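BH0236 protein (Bacillus halodurans, PDB 5T7A) probably binds beta-1,3-glucan through its family 56 carbohydrate-binding module, helping the parent enzyme recognise and hydrolyse that polysaccharide. Local coordinates at residues A[33-38]-A[49-54]; A[56-61]-A[101-106]; A[65-70]-A[93-98]. One frame throughout, in Å; residues are numbered along the deposited sequence. Where two conformers were deposited one is given.

Overall arrangement
All three contacts join neighbouring strands of one antiparallel beta fold. Contact 1 pairs strands 35-40 and 46-53 of a hairpin, in the half away from its turn. Contacts 2 and 3 lie on the same pair of strands, 60-66 and 95-103, at its two ends: their centres are about 24 Å apart, on opposite sides of the centre of the chain. Contacts 1 and 2, with centres about 11 Å apart, meet where Asp34 OD1 forms a 2.8 Å salt bridge with Lys104 NZ, and Phe51 packs on Tyr102 and Val60. Contact 3, whose centre lies about 20 Å from that of contact 1, reaches it through Leu96 and Tyr98, which pack against Ile49. The groups bound at these contacts are 1,2-ethanediol, probably from the crystallisation liquor.

Contact 1. Residues A[33-38]-A[49-54]. With EDO (1,2-ethanediol), chain C.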
loop_
_atom_site.group_PDB
_atom_site.type_symbol
_atom_site.label_atom_id
_atom_site.label_comp_id
_atom_site.label_asym_id
_atom_site.label_seq_id
_atom_site.Cartn_x
_atom_site.Cartn_y
_atom_site.Cartn_z
ATOM N N PRO A 33 8.296 -3.309 12.681
ATOM C CA PRO A 33 9.484 -4.110 12.412
ATOM C C PRO A 33 9.507 -4.958 11.118
ATOM O O PRO A 33 10.568 -5.155 10.521
ATOM C CB PRO A 33 9.564 -5.003 13.672
ATOM C CG PRO A 33 9.092 -4.102 14.680
ATOM C CD PRO A 33 7.927 -3.427 14.084
ATOM N N ASP A 34 8.357 -5.422 10.644
ATOM C CA ASP A 34 8.262 -6.120 9.387
ATOM C C ASP A 34 8.241 -5.311 8.130
ATOM O O ASP A 34 8.403 -5.885 7.083
ATOM C CB ASP A 34 6.981 -6.963 9.389
ATOM C CG ASP A 34 7.036 -8.152 10.317
ATOM O OD1 ASP A 34 8.104 -8.468 10.834
ATOM O OD2 ASP A 34 5.993 -8.835 10.471
ATOM N N TYR A 35 8.090 -3.987 8.160
ATOM C CA TYR A 35 7.904 -3.209 6.906
ATOM C C TYR A 35 7.962 -1.693 7.114
ATOM O O TYR A 35 7.564 -1.141 8.171
ATOM C CB TYR A 35 6.542 -3.536 6.260
ATOM C CG TYR A 35 5.334 -3.233 7.091
ATOM C CD1 TYR A 35 4.785 -1.992 7.152
ATOM C CD2 TYR A 35 4.748 -4.231 7.882
ATOM C CE1 TYR A 35 3.672 -1.682 7.953
ATOM C CE2 TYR A 35 3.668 -3.938 8.708
ATOM C CZ TYR A 35 3.164 -2.655 8.750
ATOM O OH TYR A 35 2.084 -2.322 9.545
ATOM N N THR A 36 8.296 -1.013 6.017
ATOM C CA THR A 36 7.947 0.393 5.816
ATOM C C THR A 36 6.880 0.379 4.729
ATOM O O THR A 36 7.028 -0.406 3.726
ATOM C CB THR A 36 9.102 1.220 5.289
ATOM O OG1 THR A 36 10.209 1.066 6.191
ATOM C CG2 THR A 36 8.723 2.672 5.228
ATOM N N ALA A 37 5.794 1.128 4.930
ATOM C CA ALA A 37 4.746 1.127 3.917
ATOM C C ALA A 37 4.113 2.489 3.842
ATOM O O ALA A 37 4.149 3.244 4.803
ATOM C CB ALA A 37 3.665 0.090 4.214
ATOM N N GLY A 38 3.525 2.837 2.687
ATOM C CA GLY A 38 2.967 4.156 2.634
ATOM C C GLY A 38 2.662 4.589 1.213
ATOM O O GLY A 38 2.388 3.778 0.323
ATOM N N ILE A 49 1.161 3.290 -3.835
ATOM C CA ILE A 49 1.215 2.604 -2.514
ATOM C C ILE A 49 2.404 1.692 -2.550
ATOM O O ILE A 49 2.552 0.861 -3.487
ATOM C CB ILE A 49 -0.030 1.751 -2.231
ATOM C CG1 ILE A 49 -1.310 2.620 -2.278
ATOM C CG2 ILE A 49 0.060 1.113 -0.846
ATOM C CD1 ILE A 49 -2.595 1.830 -2.254
ATOM N N PHE A 50 3.262 1.790 -1.523
ATOM C CA PHE A 50 4.445 0.942 -1.485
ATOM C C PHE A 50 4.474 0.173 -0.184
ATOM O O PHE A 50 3.985 0.609 0.837
ATOM C CB PHE A 50 5.736 1.698 -1.653
ATOM C CG PHE A 50 6.156 2.516 -0.448
ATOM C CD1 PHE A 50 5.616 3.785 -0.245
ATOM C CD2 PHE A 50 7.050 2.019 0.489
ATOM C CE1 PHE A 50 6.023 4.558 0.837
ATOM C CE2 PHE A 50 7.447 2.767 1.610
ATOM C CZ PHE A 50 6.949 4.044 1.782
ATOM N N PHE A 51 5.136 -0.962 -0.248
ATOM C CA PHE A 51 5.338 -1.868 0.918
ATOM C C PHE A 51 6.736 -2.480 0.796
ATOM O O PHE A 51 7.056 -3.159 -0.186
ATOM C CB PHE A 51 4.256 -2.946 0.910
ATOM C CG PHE A 51 4.266 -3.851 2.144
ATOM C CD1 PHE A 51 3.490 -3.523 3.244
ATOM C CD2 PHE A 51 5.088 -4.974 2.199
ATOM C CE1 PHE A 51 3.489 -4.302 4.394
ATOM C CE2 PHE A 51 5.086 -5.735 3.313
ATOM C CZ PHE A 51 4.328 -5.411 4.405
ATOM N N ALA A 52 7.605 -2.152 1.735
ATOM C CA ALA A 52 9.028 -2.515 1.677
ATOM C C ALA A 52 9.332 -3.361 2.911
ATOM O O ALA A 52 9.668 -2.851 3.996
ATOM C CB ALA A 52 9.888 -1.241 1.641
ATOM N N PRO A 53 9.216 -4.687 2.783
ATOM C CA PRO A 53 9.373 -5.523 3.951
ATOM C C PRO A 53 10.821 -5.697 4.333
ATOM O O PRO A 53 11.708 -5.624 3.509
ATOM C CB PRO A 53 8.728 -6.854 3.538
ATOM C CG PRO A 53 9.073 -6.887 2.060
ATOM C CD PRO A 53 8.864 -5.475 1.580
ATOM N N THR A 54 11.068 -5.886 5.613
ATOM C CA THR A 54 12.412 -6.155 6.126
ATOM C C THR A 54 12.910 -7.532 5.886
ATOM O O THR A 54 14.107 -7.768 5.871
ATOM C CB THR A 54 12.478 -5.821 7.630
ATOM O OG1 THR A 54 11.407 -6.467 8.317
ATOM C CG2 THR A 54 12.407 -4.316 7.831
HETATM C C1 EDO C . 4.479 -11.150 12.288
HETATM O O1 EDO C . 5.569 -10.188 12.558
HETATM C C2 EDO C . 3.808 -11.406 13.606
HETATM O O2 EDO C . 4.652 -12.179 14.410
HETATM O O HOH W 1 10.892 -9.019 8.807
#
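Tyr35 lays its CB and the near end of its ring over one face of the Phe51 ring, CB standing 3.9 Å from the ring centroid in a CH-pi contact. This pair sits on the inner face of a beta hairpin, strand 35-40 running antiparallel to strand 46-53, within the all-beta fold of the carbohydrate-binding module. The two rings are tilted by 29° and slid apart, so overlap is slight: Phe51 CE1 lies over the Tyr35 ring near its rim, 3.4 Å from Tyr35 CG. Phe51 can reach there because its CG is anti to the backbone N (chi1 -174°), which lets the ring lean across to the other strand. Ala37 fills in beside it, its CB against Phe51 CD1. Phe100 of strand 95-103 also meets the Phe51 ring.

On the other face of the hairpin Phe50 folds back over its partner strand. Its CG is tucked between the backbone N and the carbonyl carbon (chi1 73°), and the ring covers Gly38, whose N lies 3.5 Å above the ring plane. Having no side chain, Gly38 lets the ring come this close. Thr36 CG2 meets the same ring at CE2, 3.8 Å away. Paired backbone bonds join Thr36 to Ala52 and Gly38 to Phe50, the shortest running from Ala52 N to Thr36 O.

At the end of the ladder, the Asp34 carboxylate is bonded by Tyr102 OH of contact 2, and an ethanediol hydroxyl also donates to its OD2. Backbone bonding goes one step further, from Thr54 N to Asp34 O. Beyond it Thr54 OG1 donates to Pro33 O at 2.7 Å, lying in the carbonyl plane on a lone pair.

Contact 2. Residues A[56-61]-A[101-106]; sequences EARYVD and TYEKLG. With EDO (1,2-ethanediol), chain D; EDO (1,2-ethanediol), chain C.
Glu103 reaches across to Arg58 and Tyr59, and most of the tight packing gathers round its side chain. Its CB sits over one face of the Tyr59 ring, 3.7 Å from the centroid in a CH-pi contact. With CG anti to the backbone N (chi1 -173°) and a bend at chi2, the carboxylate turns toward Arg58. OE1 accepts Arg58 N at 2.8 Å, while OE2 takes the salt bridge from Arg58 NE, also 2.8 Å. The guanidinium and carboxylate planes stand 78° apart; NE meets OE2 from above the carboxylate plane, and Gly106 N approaches that oxygen from the opposite face. Behind this, strands 60-66 and 95-103 of the antiparallel sheet pair up, Asp61 and Thr101 exchanging two backbone bonds.

The outer side is looser: Arg58 is solvent-exposed, and its NH2 bonds O1 of an ethanediol whose C2 is modelled too close to Tyr59 OH, so its place is doubtful. Tyr59 OH itself bonds Gln108 OE1. A water joins Glu103 OE1 to Glu56 O and Leu105 N. Glu103 therefore ties together both backbones and the loop after its strand; with an arginine, two backbone N-H groups and a water around it, the buried carboxylate is probably charged.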
loop_
_atom_site.group_PDB
_atom_site.type_symbol
_atom_site.label_atom_id
_atom_site.label_comp_id
_atom_site.label_asym_id
_atom_site.label_seq_id
_atom_site.Cartn_x
_atom_site.Cartn_y
_atom_site.Cartn_z
ATOM N N GLU A 56 12.287 -10.571 2.941
ATOM C CA GLU A 56 11.696 -10.840 1.616
ATOM C C GLU A 56 10.357 -11.572 1.760
ATOM O O GLU A 56 10.262 -12.441 2.562
ATOM C CB GLU A 56 12.658 -11.705 0.791
ATOM C CG GLU A 56 12.144 -12.063 -0.579
ATOM C CD GLU A 56 13.126 -12.872 -1.421
ATOM O OE1 GLU A 56 14.311 -12.967 -1.071
ATOM O OE2 GLU A 56 12.677 -13.387 -2.477
ATOM N N ALA A 57 9.367 -11.110 1.000
ATOM C CA ALA A 57 8.013 -11.688 0.996
ATOM C C ALA A 57 7.788 -12.482 -0.332
ATOM O O ALA A 57 8.184 -12.047 -1.383
ATOM C CB ALA A 57 7.013 -10.553 1.084
ATOM N N ARG A 58 7.097 -13.619 -0.231
ATOM C CA ARG A 58 6.736 -14.358 -1.435
ATOM C C ARG A 58 5.649 -13.581 -2.209
ATOM O O ARG A 58 5.585 -13.630 -3.465
ATOM C CB ARG A 58 6.253 -15.726 -1.097
ATOM C CG ARG A 58 7.351 -16.675 -0.618
ATOM C CD ARG A 58 6.793 -18.095 -0.465
ATOM N NE ARG A 58 5.957 -18.267 0.715
ATOM C CZ ARG A 58 4.748 -18.806 0.703
ATOM N NH1 ARG A 58 4.173 -19.184 -0.459
ATOM N NH2 ARG A 58 4.116 -18.931 1.807
ATOM N N TYR A 59 4.838 -12.828 -1.491
ATOM C CA TYR A 59 3.754 -12.040 -2.080
ATOM C C TYR A 59 3.289 -11.000 -1.080
ATOM O O TYR A 59 3.443 -11.183 0.143
ATOM C CB TYR A 59 2.557 -12.918 -2.445
ATOM C CG TYR A 59 1.930 -13.704 -1.338
ATOM C CD1 TYR A 59 0.938 -13.178 -0.538
ATOM C CD2 TYR A 59 2.352 -14.992 -1.042
ATOM C CE1 TYR A 59 0.384 -13.913 0.510
ATOM C CE2 TYR A 59 1.763 -15.753 -0.007
ATOM C CZ TYR A 59 0.800 -15.221 0.758
ATOM O OH TYR A 59 0.257 -15.942 1.809
ATOM N N VAL A 60 2.728 -9.929 -1.630
ATOM C CA VAL A 60 2.012 -8.924 -0.771
ATOM C C VAL A 60 0.775 -8.493 -1.550
ATOM O O VAL A 60 0.868 -8.168 -2.717
ATOM C CB VAL A 60 2.898 -7.687 -0.531
ATOM C CG1 VAL A 60 2.167 -6.730 0.341
ATOM C CG2 VAL A 60 4.201 -8.094 0.120
ATOM N N ASP A 61 -0.382 -8.549 -0.883
ATOM C CA ASP A 61 -1.640 -7.990 -1.374
ATOM C C ASP A 61 -1.936 -6.658 -0.686
ATOM O O ASP A 61 -1.592 -6.467 0.487
ATOM C CB ASP A 61 -2.789 -8.895 -1.094
ATOM C CG ASP A 61 -2.688 -10.236 -1.823
ATOM O OD1 ASP A 61 -2.028 -10.310 -2.855
ATOM O OD2 ASP A 61 -3.267 -11.231 -1.315
ATOM N N THR A 101 -1.775 -7.471 3.207
ATOM C CA THR A 101 -1.578 -8.836 3.673
ATOM C C THR A 101 -0.236 -9.246 3.059
ATOM O O THR A 101 -0.119 -9.267 1.834
ATOM C CB THR A 101 -2.748 -9.759 3.261
ATOM O OG1 THR A 101 -3.958 -9.340 3.902
ATOM C CG2 THR A 101 -2.442 -11.198 3.648
ATOM N N TYR A 102 0.723 -9.593 3.917
ATOM C CA TYR A 102 2.057 -9.913 3.480
ATOM C C TYR A 102 2.520 -11.239 3.998
ATOM O O TYR A 102 2.239 -11.637 5.096
ATOM C CB TYR A 102 3.062 -8.849 3.924
ATOM C CG TYR A 102 3.186 -8.615 5.365
ATOM C CD1 TYR A 102 2.319 -7.790 6.058
ATOM C CD2 TYR A 102 4.283 -9.173 6.077
ATOM C CE1 TYR A 102 2.502 -7.577 7.428
ATOM C CE2 TYR A 102 4.460 -8.953 7.414
ATOM C CZ TYR A 102 3.590 -8.132 8.108
ATOM O OH TYR A 102 3.744 -7.906 9.444
ATOM N N GLU A 103 3.251 -11.932 3.152
ATOM C CA GLU A 103 3.816 -13.222 3.547
ATOM C C GLU A 103 5.175 -12.937 4.251
ATOM O O GLU A 103 5.931 -11.999 3.888
ATOM C CB GLU A 103 4.023 -14.033 2.311
ATOM C CG GLU A 103 4.446 -15.476 2.552
ATOM C CD GLU A 103 5.933 -15.674 2.607
ATOM O OE1 GLU A 103 6.742 -14.778 2.267
ATOM O OE2 GLU A 103 6.319 -16.810 3.023
ATOM N N LYS A 104 5.511 -13.748 5.234
ATOM C CA LYS A 104 6.834 -13.649 5.867
ATOM C C LYS A 104 7.211 -15.025 6.393
ATOM O O LYS A 104 6.661 -15.468 7.367
ATOM C CB LYS A 104 6.829 -12.640 7.031
ATOM C CG LYS A 104 8.193 -12.488 7.744
ATOM C CD LYS A 104 8.264 -11.374 8.785
ATOM C CE LYS A 104 7.559 -11.807 10.071
ATOM N NZ LYS A 104 8.149 -11.248 11.300
ATOM N N LEU A 105 8.144 -15.686 5.730
ATOM C CA LEU A 105 8.717 -16.968 6.269
ATOM C C LEU A 105 7.632 -18.066 6.431
ATOM O O LEU A 105 7.730 -18.910 7.324
ATOM C CB LEU A 105 9.465 -16.728 7.587
ATOM C CG LEU A 105 10.636 -15.770 7.414
ATOM C CD1 LEU A 105 11.230 -15.433 8.778
ATOM C CD2 LEU A 105 11.684 -16.229 6.428
ATOM N N GLY A 106 6.624 -18.012 5.560
ATOM C CA GLY A 106 5.612 -19.053 5.386
ATOM C C GLY A 106 4.195 -18.540 5.560
ATOM O O GLY A 106 3.426 -18.508 4.587
HETATM C C1 EDO D . 0.740 -19.055 1.904
HETATM O O1 EDO D . 1.526 -20.228 2.279
HETATM C C2 EDO D . 1.281 -17.949 2.726
HETATM O O2 EDO D . 0.721 -17.947 3.919
HETATM C C1 EDO C . 4.479 -11.150 12.288
HETATM O O1 EDO C . 5.569 -10.188 12.558
HETATM C C2 EDO C . 3.808 -11.406 13.606
HETATM O O2 EDO C . 4.652 -12.179 14.410
HETATM O O HOH W 2 9.246 -14.905 3.309
#

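Contact 3. Residues A[65-70]-A[93-98]. With EDO (1,2-ethanediol), chain F; EDO (1,2-ethanediol), chain E.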
loop_
_atom_site.group_PDB
_atom_site.type_symbol
_atom_site.label_atom_id
_atom_site.label_comp_id
_atom_site.label_asym_id
_atom_site.label_seq_id
_atom_site.Cartn_x
_atom_site.Cartn_y
_atom_site.Cartn_z
ATOM N N LYS A 65 -9.657 1.264 -0.313
ATOM C CA LYS A 65 -10.947 1.914 -0.581
ATOM C C LYS A 65 -10.712 3.371 -0.762
ATOM O O LYS A 65 -9.862 3.970 -0.109
ATOM C CB LYS A 65 -11.826 1.813 0.654
ATOM C CG LYS A 65 -12.227 0.464 1.116
ATOM C CD LYS A 65 -12.760 0.592 2.553
ATOM C CE LYS A 65 -13.225 -0.748 3.008
ATOM N NZ LYS A 65 -14.184 -0.666 4.144
ATOM N N VAL A 66 -11.555 4.012 -1.567
ATOM C CA VAL A 66 -11.437 5.428 -1.800
ATOM C C VAL A 66 -12.763 6.097 -1.362
ATOM O O VAL A 66 -13.814 5.638 -1.818
ATOM C CB VAL A 66 -11.210 5.709 -3.269
ATOM C CG1 VAL A 66 -11.192 7.229 -3.484
ATOM C CG2 VAL A 66 -9.931 5.073 -3.815
ATOM N N ASN A 67 -12.679 7.117 -0.507
ATOM C CA ASN A 67 -13.880 7.832 0.078
ATOM C C ASN A 67 -14.901 6.806 0.592
ATOM O O ASN A 67 -16.131 6.905 0.355
ATOM C CB ASN A 67 -14.492 8.728 -0.991
ATOM C CG ASN A 67 -13.515 9.790 -1.503
ATOM O OD1 ASN A 67 -12.767 10.332 -0.713
ATOM N ND2 ASN A 67 -13.455 10.003 -2.807
ATOM N N ASN A 68 -14.383 5.817 1.306
ATOM C CA ASN A 68 -15.172 4.786 1.955
ATOM C C ASN A 68 -16.032 3.985 0.980
ATOM O O ASN A 68 -17.115 3.484 1.350
ATOM C CB ASN A 68 -16.023 5.361 3.121
ATOM C CG ASN A 68 -16.491 4.273 4.075
ATOM O OD1 ASN A 68 -15.738 3.374 4.431
ATOM N ND2 ASN A 68 -17.759 4.333 4.478
ATOM N N GLY A 69 -15.567 3.842 -0.245
ATOM C CA GLY A 69 -16.240 3.028 -1.198
ATOM C C GLY A 69 -15.977 1.545 -0.978
ATOM O O GLY A 69 -15.437 1.093 0.088
ATOM N N GLN A 70 -16.224 0.805 -2.034
ATOM C CA GLN A 70 -16.043 -0.653 -2.001
ATOM C C GLN A 70 -14.570 -1.037 -1.888
ATOM O O GLN A 70 -13.720 -0.370 -2.498
ATOM C CB GLN A 70 -16.501 -1.281 -3.310
ATOM N N GLY A 93 -8.573 16.123 -2.270
ATOM C CA GLY A 93 -9.628 15.753 -1.344
ATOM C C GLY A 93 -10.041 14.273 -1.249
ATOM O O GLY A 93 -10.739 13.920 -0.298
ATOM N N ASP A 94 -9.673 13.437 -2.227
ATOM C CA ASP A 94 -9.926 11.995 -2.136
ATOM C C ASP A 94 -9.244 11.421 -0.875
ATOM O O ASP A 94 -8.123 11.829 -0.501
ATOM C CB ASP A 94 -9.542 11.260 -3.412
ATOM C CG ASP A 94 -10.463 11.584 -4.561
ATOM O OD1 ASP A 94 -11.468 12.205 -4.296
ATOM O OD2 ASP A 94 -10.201 11.163 -5.688
ATOM N N VAL A 95 -9.968 10.556 -0.151
ATOM C CA VAL A 95 -9.392 9.786 0.955
ATOM C C VAL A 95 -9.120 8.321 0.502
ATOM O O VAL A 95 -10.020 7.567 0.114
ATOM C CB VAL A 95 -10.226 9.840 2.254
ATOM C CG1 VAL A 95 -9.756 8.859 3.274
ATOM C CG2 VAL A 95 -10.224 11.236 2.839
ATOM N N LEU A 96 -7.861 7.912 0.590
ATOM C CA LEU A 96 -7.466 6.536 0.249
ATOM C C LEU A 96 -7.136 5.831 1.558
ATOM O O LEU A 96 -6.288 6.254 2.328
ATOM C CB LEU A 96 -6.254 6.578 -0.693
ATOM C CG LEU A 96 -5.565 5.223 -0.929
ATOM C CD1 LEU A 96 -6.438 4.345 -1.786
ATOM C CD2 LEU A 96 -4.262 5.520 -1.656
ATOM N N GLU A 97 -7.832 4.719 1.798
ATOM C CA GLU A 97 -7.532 3.865 2.944
ATOM C C GLU A 97 -6.954 2.572 2.395
ATOM O O GLU A 97 -7.430 2.056 1.395
ATOM C CB GLU A 97 -8.755 3.639 3.827
ATOM C CG GLU A 97 -9.042 4.887 4.715
ATOM C CD GLU A 97 -10.290 4.686 5.501
ATOM O OE1 GLU A 97 -11.363 4.769 4.860
ATOM O OE2 GLU A 97 -10.179 4.460 6.732
ATOM N N TYR A 98 -5.957 2.004 3.078
ATOM C CA TYR A 98 -5.220 0.893 2.519
ATOM C C TYR A 98 -4.633 0.063 3.631
ATOM O O TYR A 98 -4.274 0.559 4.697
ATOM C CB TYR A 98 -4.120 1.350 1.568
ATOM C CG TYR A 98 -3.093 2.277 2.161
ATOM C CD1 TYR A 98 -3.355 3.645 2.294
ATOM C CD2 TYR A 98 -1.834 1.835 2.532
ATOM C CE1 TYR A 98 -2.440 4.501 2.827
ATOM C CE2 TYR A 98 -0.918 2.662 3.058
ATOM C CZ TYR A 98 -1.174 3.986 3.213
ATOM O OH TYR A 98 -0.218 4.813 3.753
HETATM C C1 EDO F . -13.446 3.168 -5.129
HETATM O O1 EDO F . -13.696 2.373 -6.268
HETATM C C2 EDO F . -12.730 2.269 -4.129
HETATM O O2 EDO F . -13.356 2.217 -2.837
HETATM C C1 EDO E . -11.659 1.060 5.914
HETATM O O1 EDO E . -13.030 0.790 5.678
HETATM C C2 EDO E . -11.467 0.948 7.393
HETATM O O2 EDO E . -11.273 2.230 7.978
HETATM O O HOH W 3 -11.682 5.506 2.016
HETATM O O HOH W 4 -13.659 3.732 5.827
#
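A type I' beta turn, Val66 to Gly69, leads on from strand 60-66 toward strand 72-79, while strand 95-103 flanks it antiparallel; contact 3 covers the last rungs at one end of this strand pair. The turn is closed by Gly69 N bonding to Val66 O. Lys65 and Glu97 form a hydrogen-bonded pair, linked by two backbone bonds of 2.9 Å: Lys65 N to Glu97 O, and Glu97 N to Lys65 O. Next along, Val66 faces Leu96, their methyls CG2 and CD1 meeting obliquely at 4.1 Å on the side turned to the core, where Leu96 also packs on Ile39 and Ile49.

On the opposite face Lys65 and Glu97 leave side by side but diverge, Lys65 NZ and Glu97 OE1 staying 6.2 Å apart. An ethanediol lies between them, one hydroxyl donating to Glu97 OE2 and the other implausibly close to NZ. Lys65 also makes a cation-pi contact with Trp113. A water donating to both Asn68 OD1 and Glu97 OE1 links those side chains.

Past the strand end, Asn67 takes over the pairing. Its backbone N donates to Val95 O at 2.8 Å, and with CG set beside that same N (chi1 -60°), its OD1 takes the place the Asn67 backbone O would have had if the ladder continued. ND2 reaches Asp94 OD1 in a weak bond, the amide and carboxylate planes 76° apart, while Asp94 OD2 is held by Ser91 N. Asn67 OD1 accepts Val95 N at 2.9 Å, an almost straight bond (175°) whose donor lies above the amide plane.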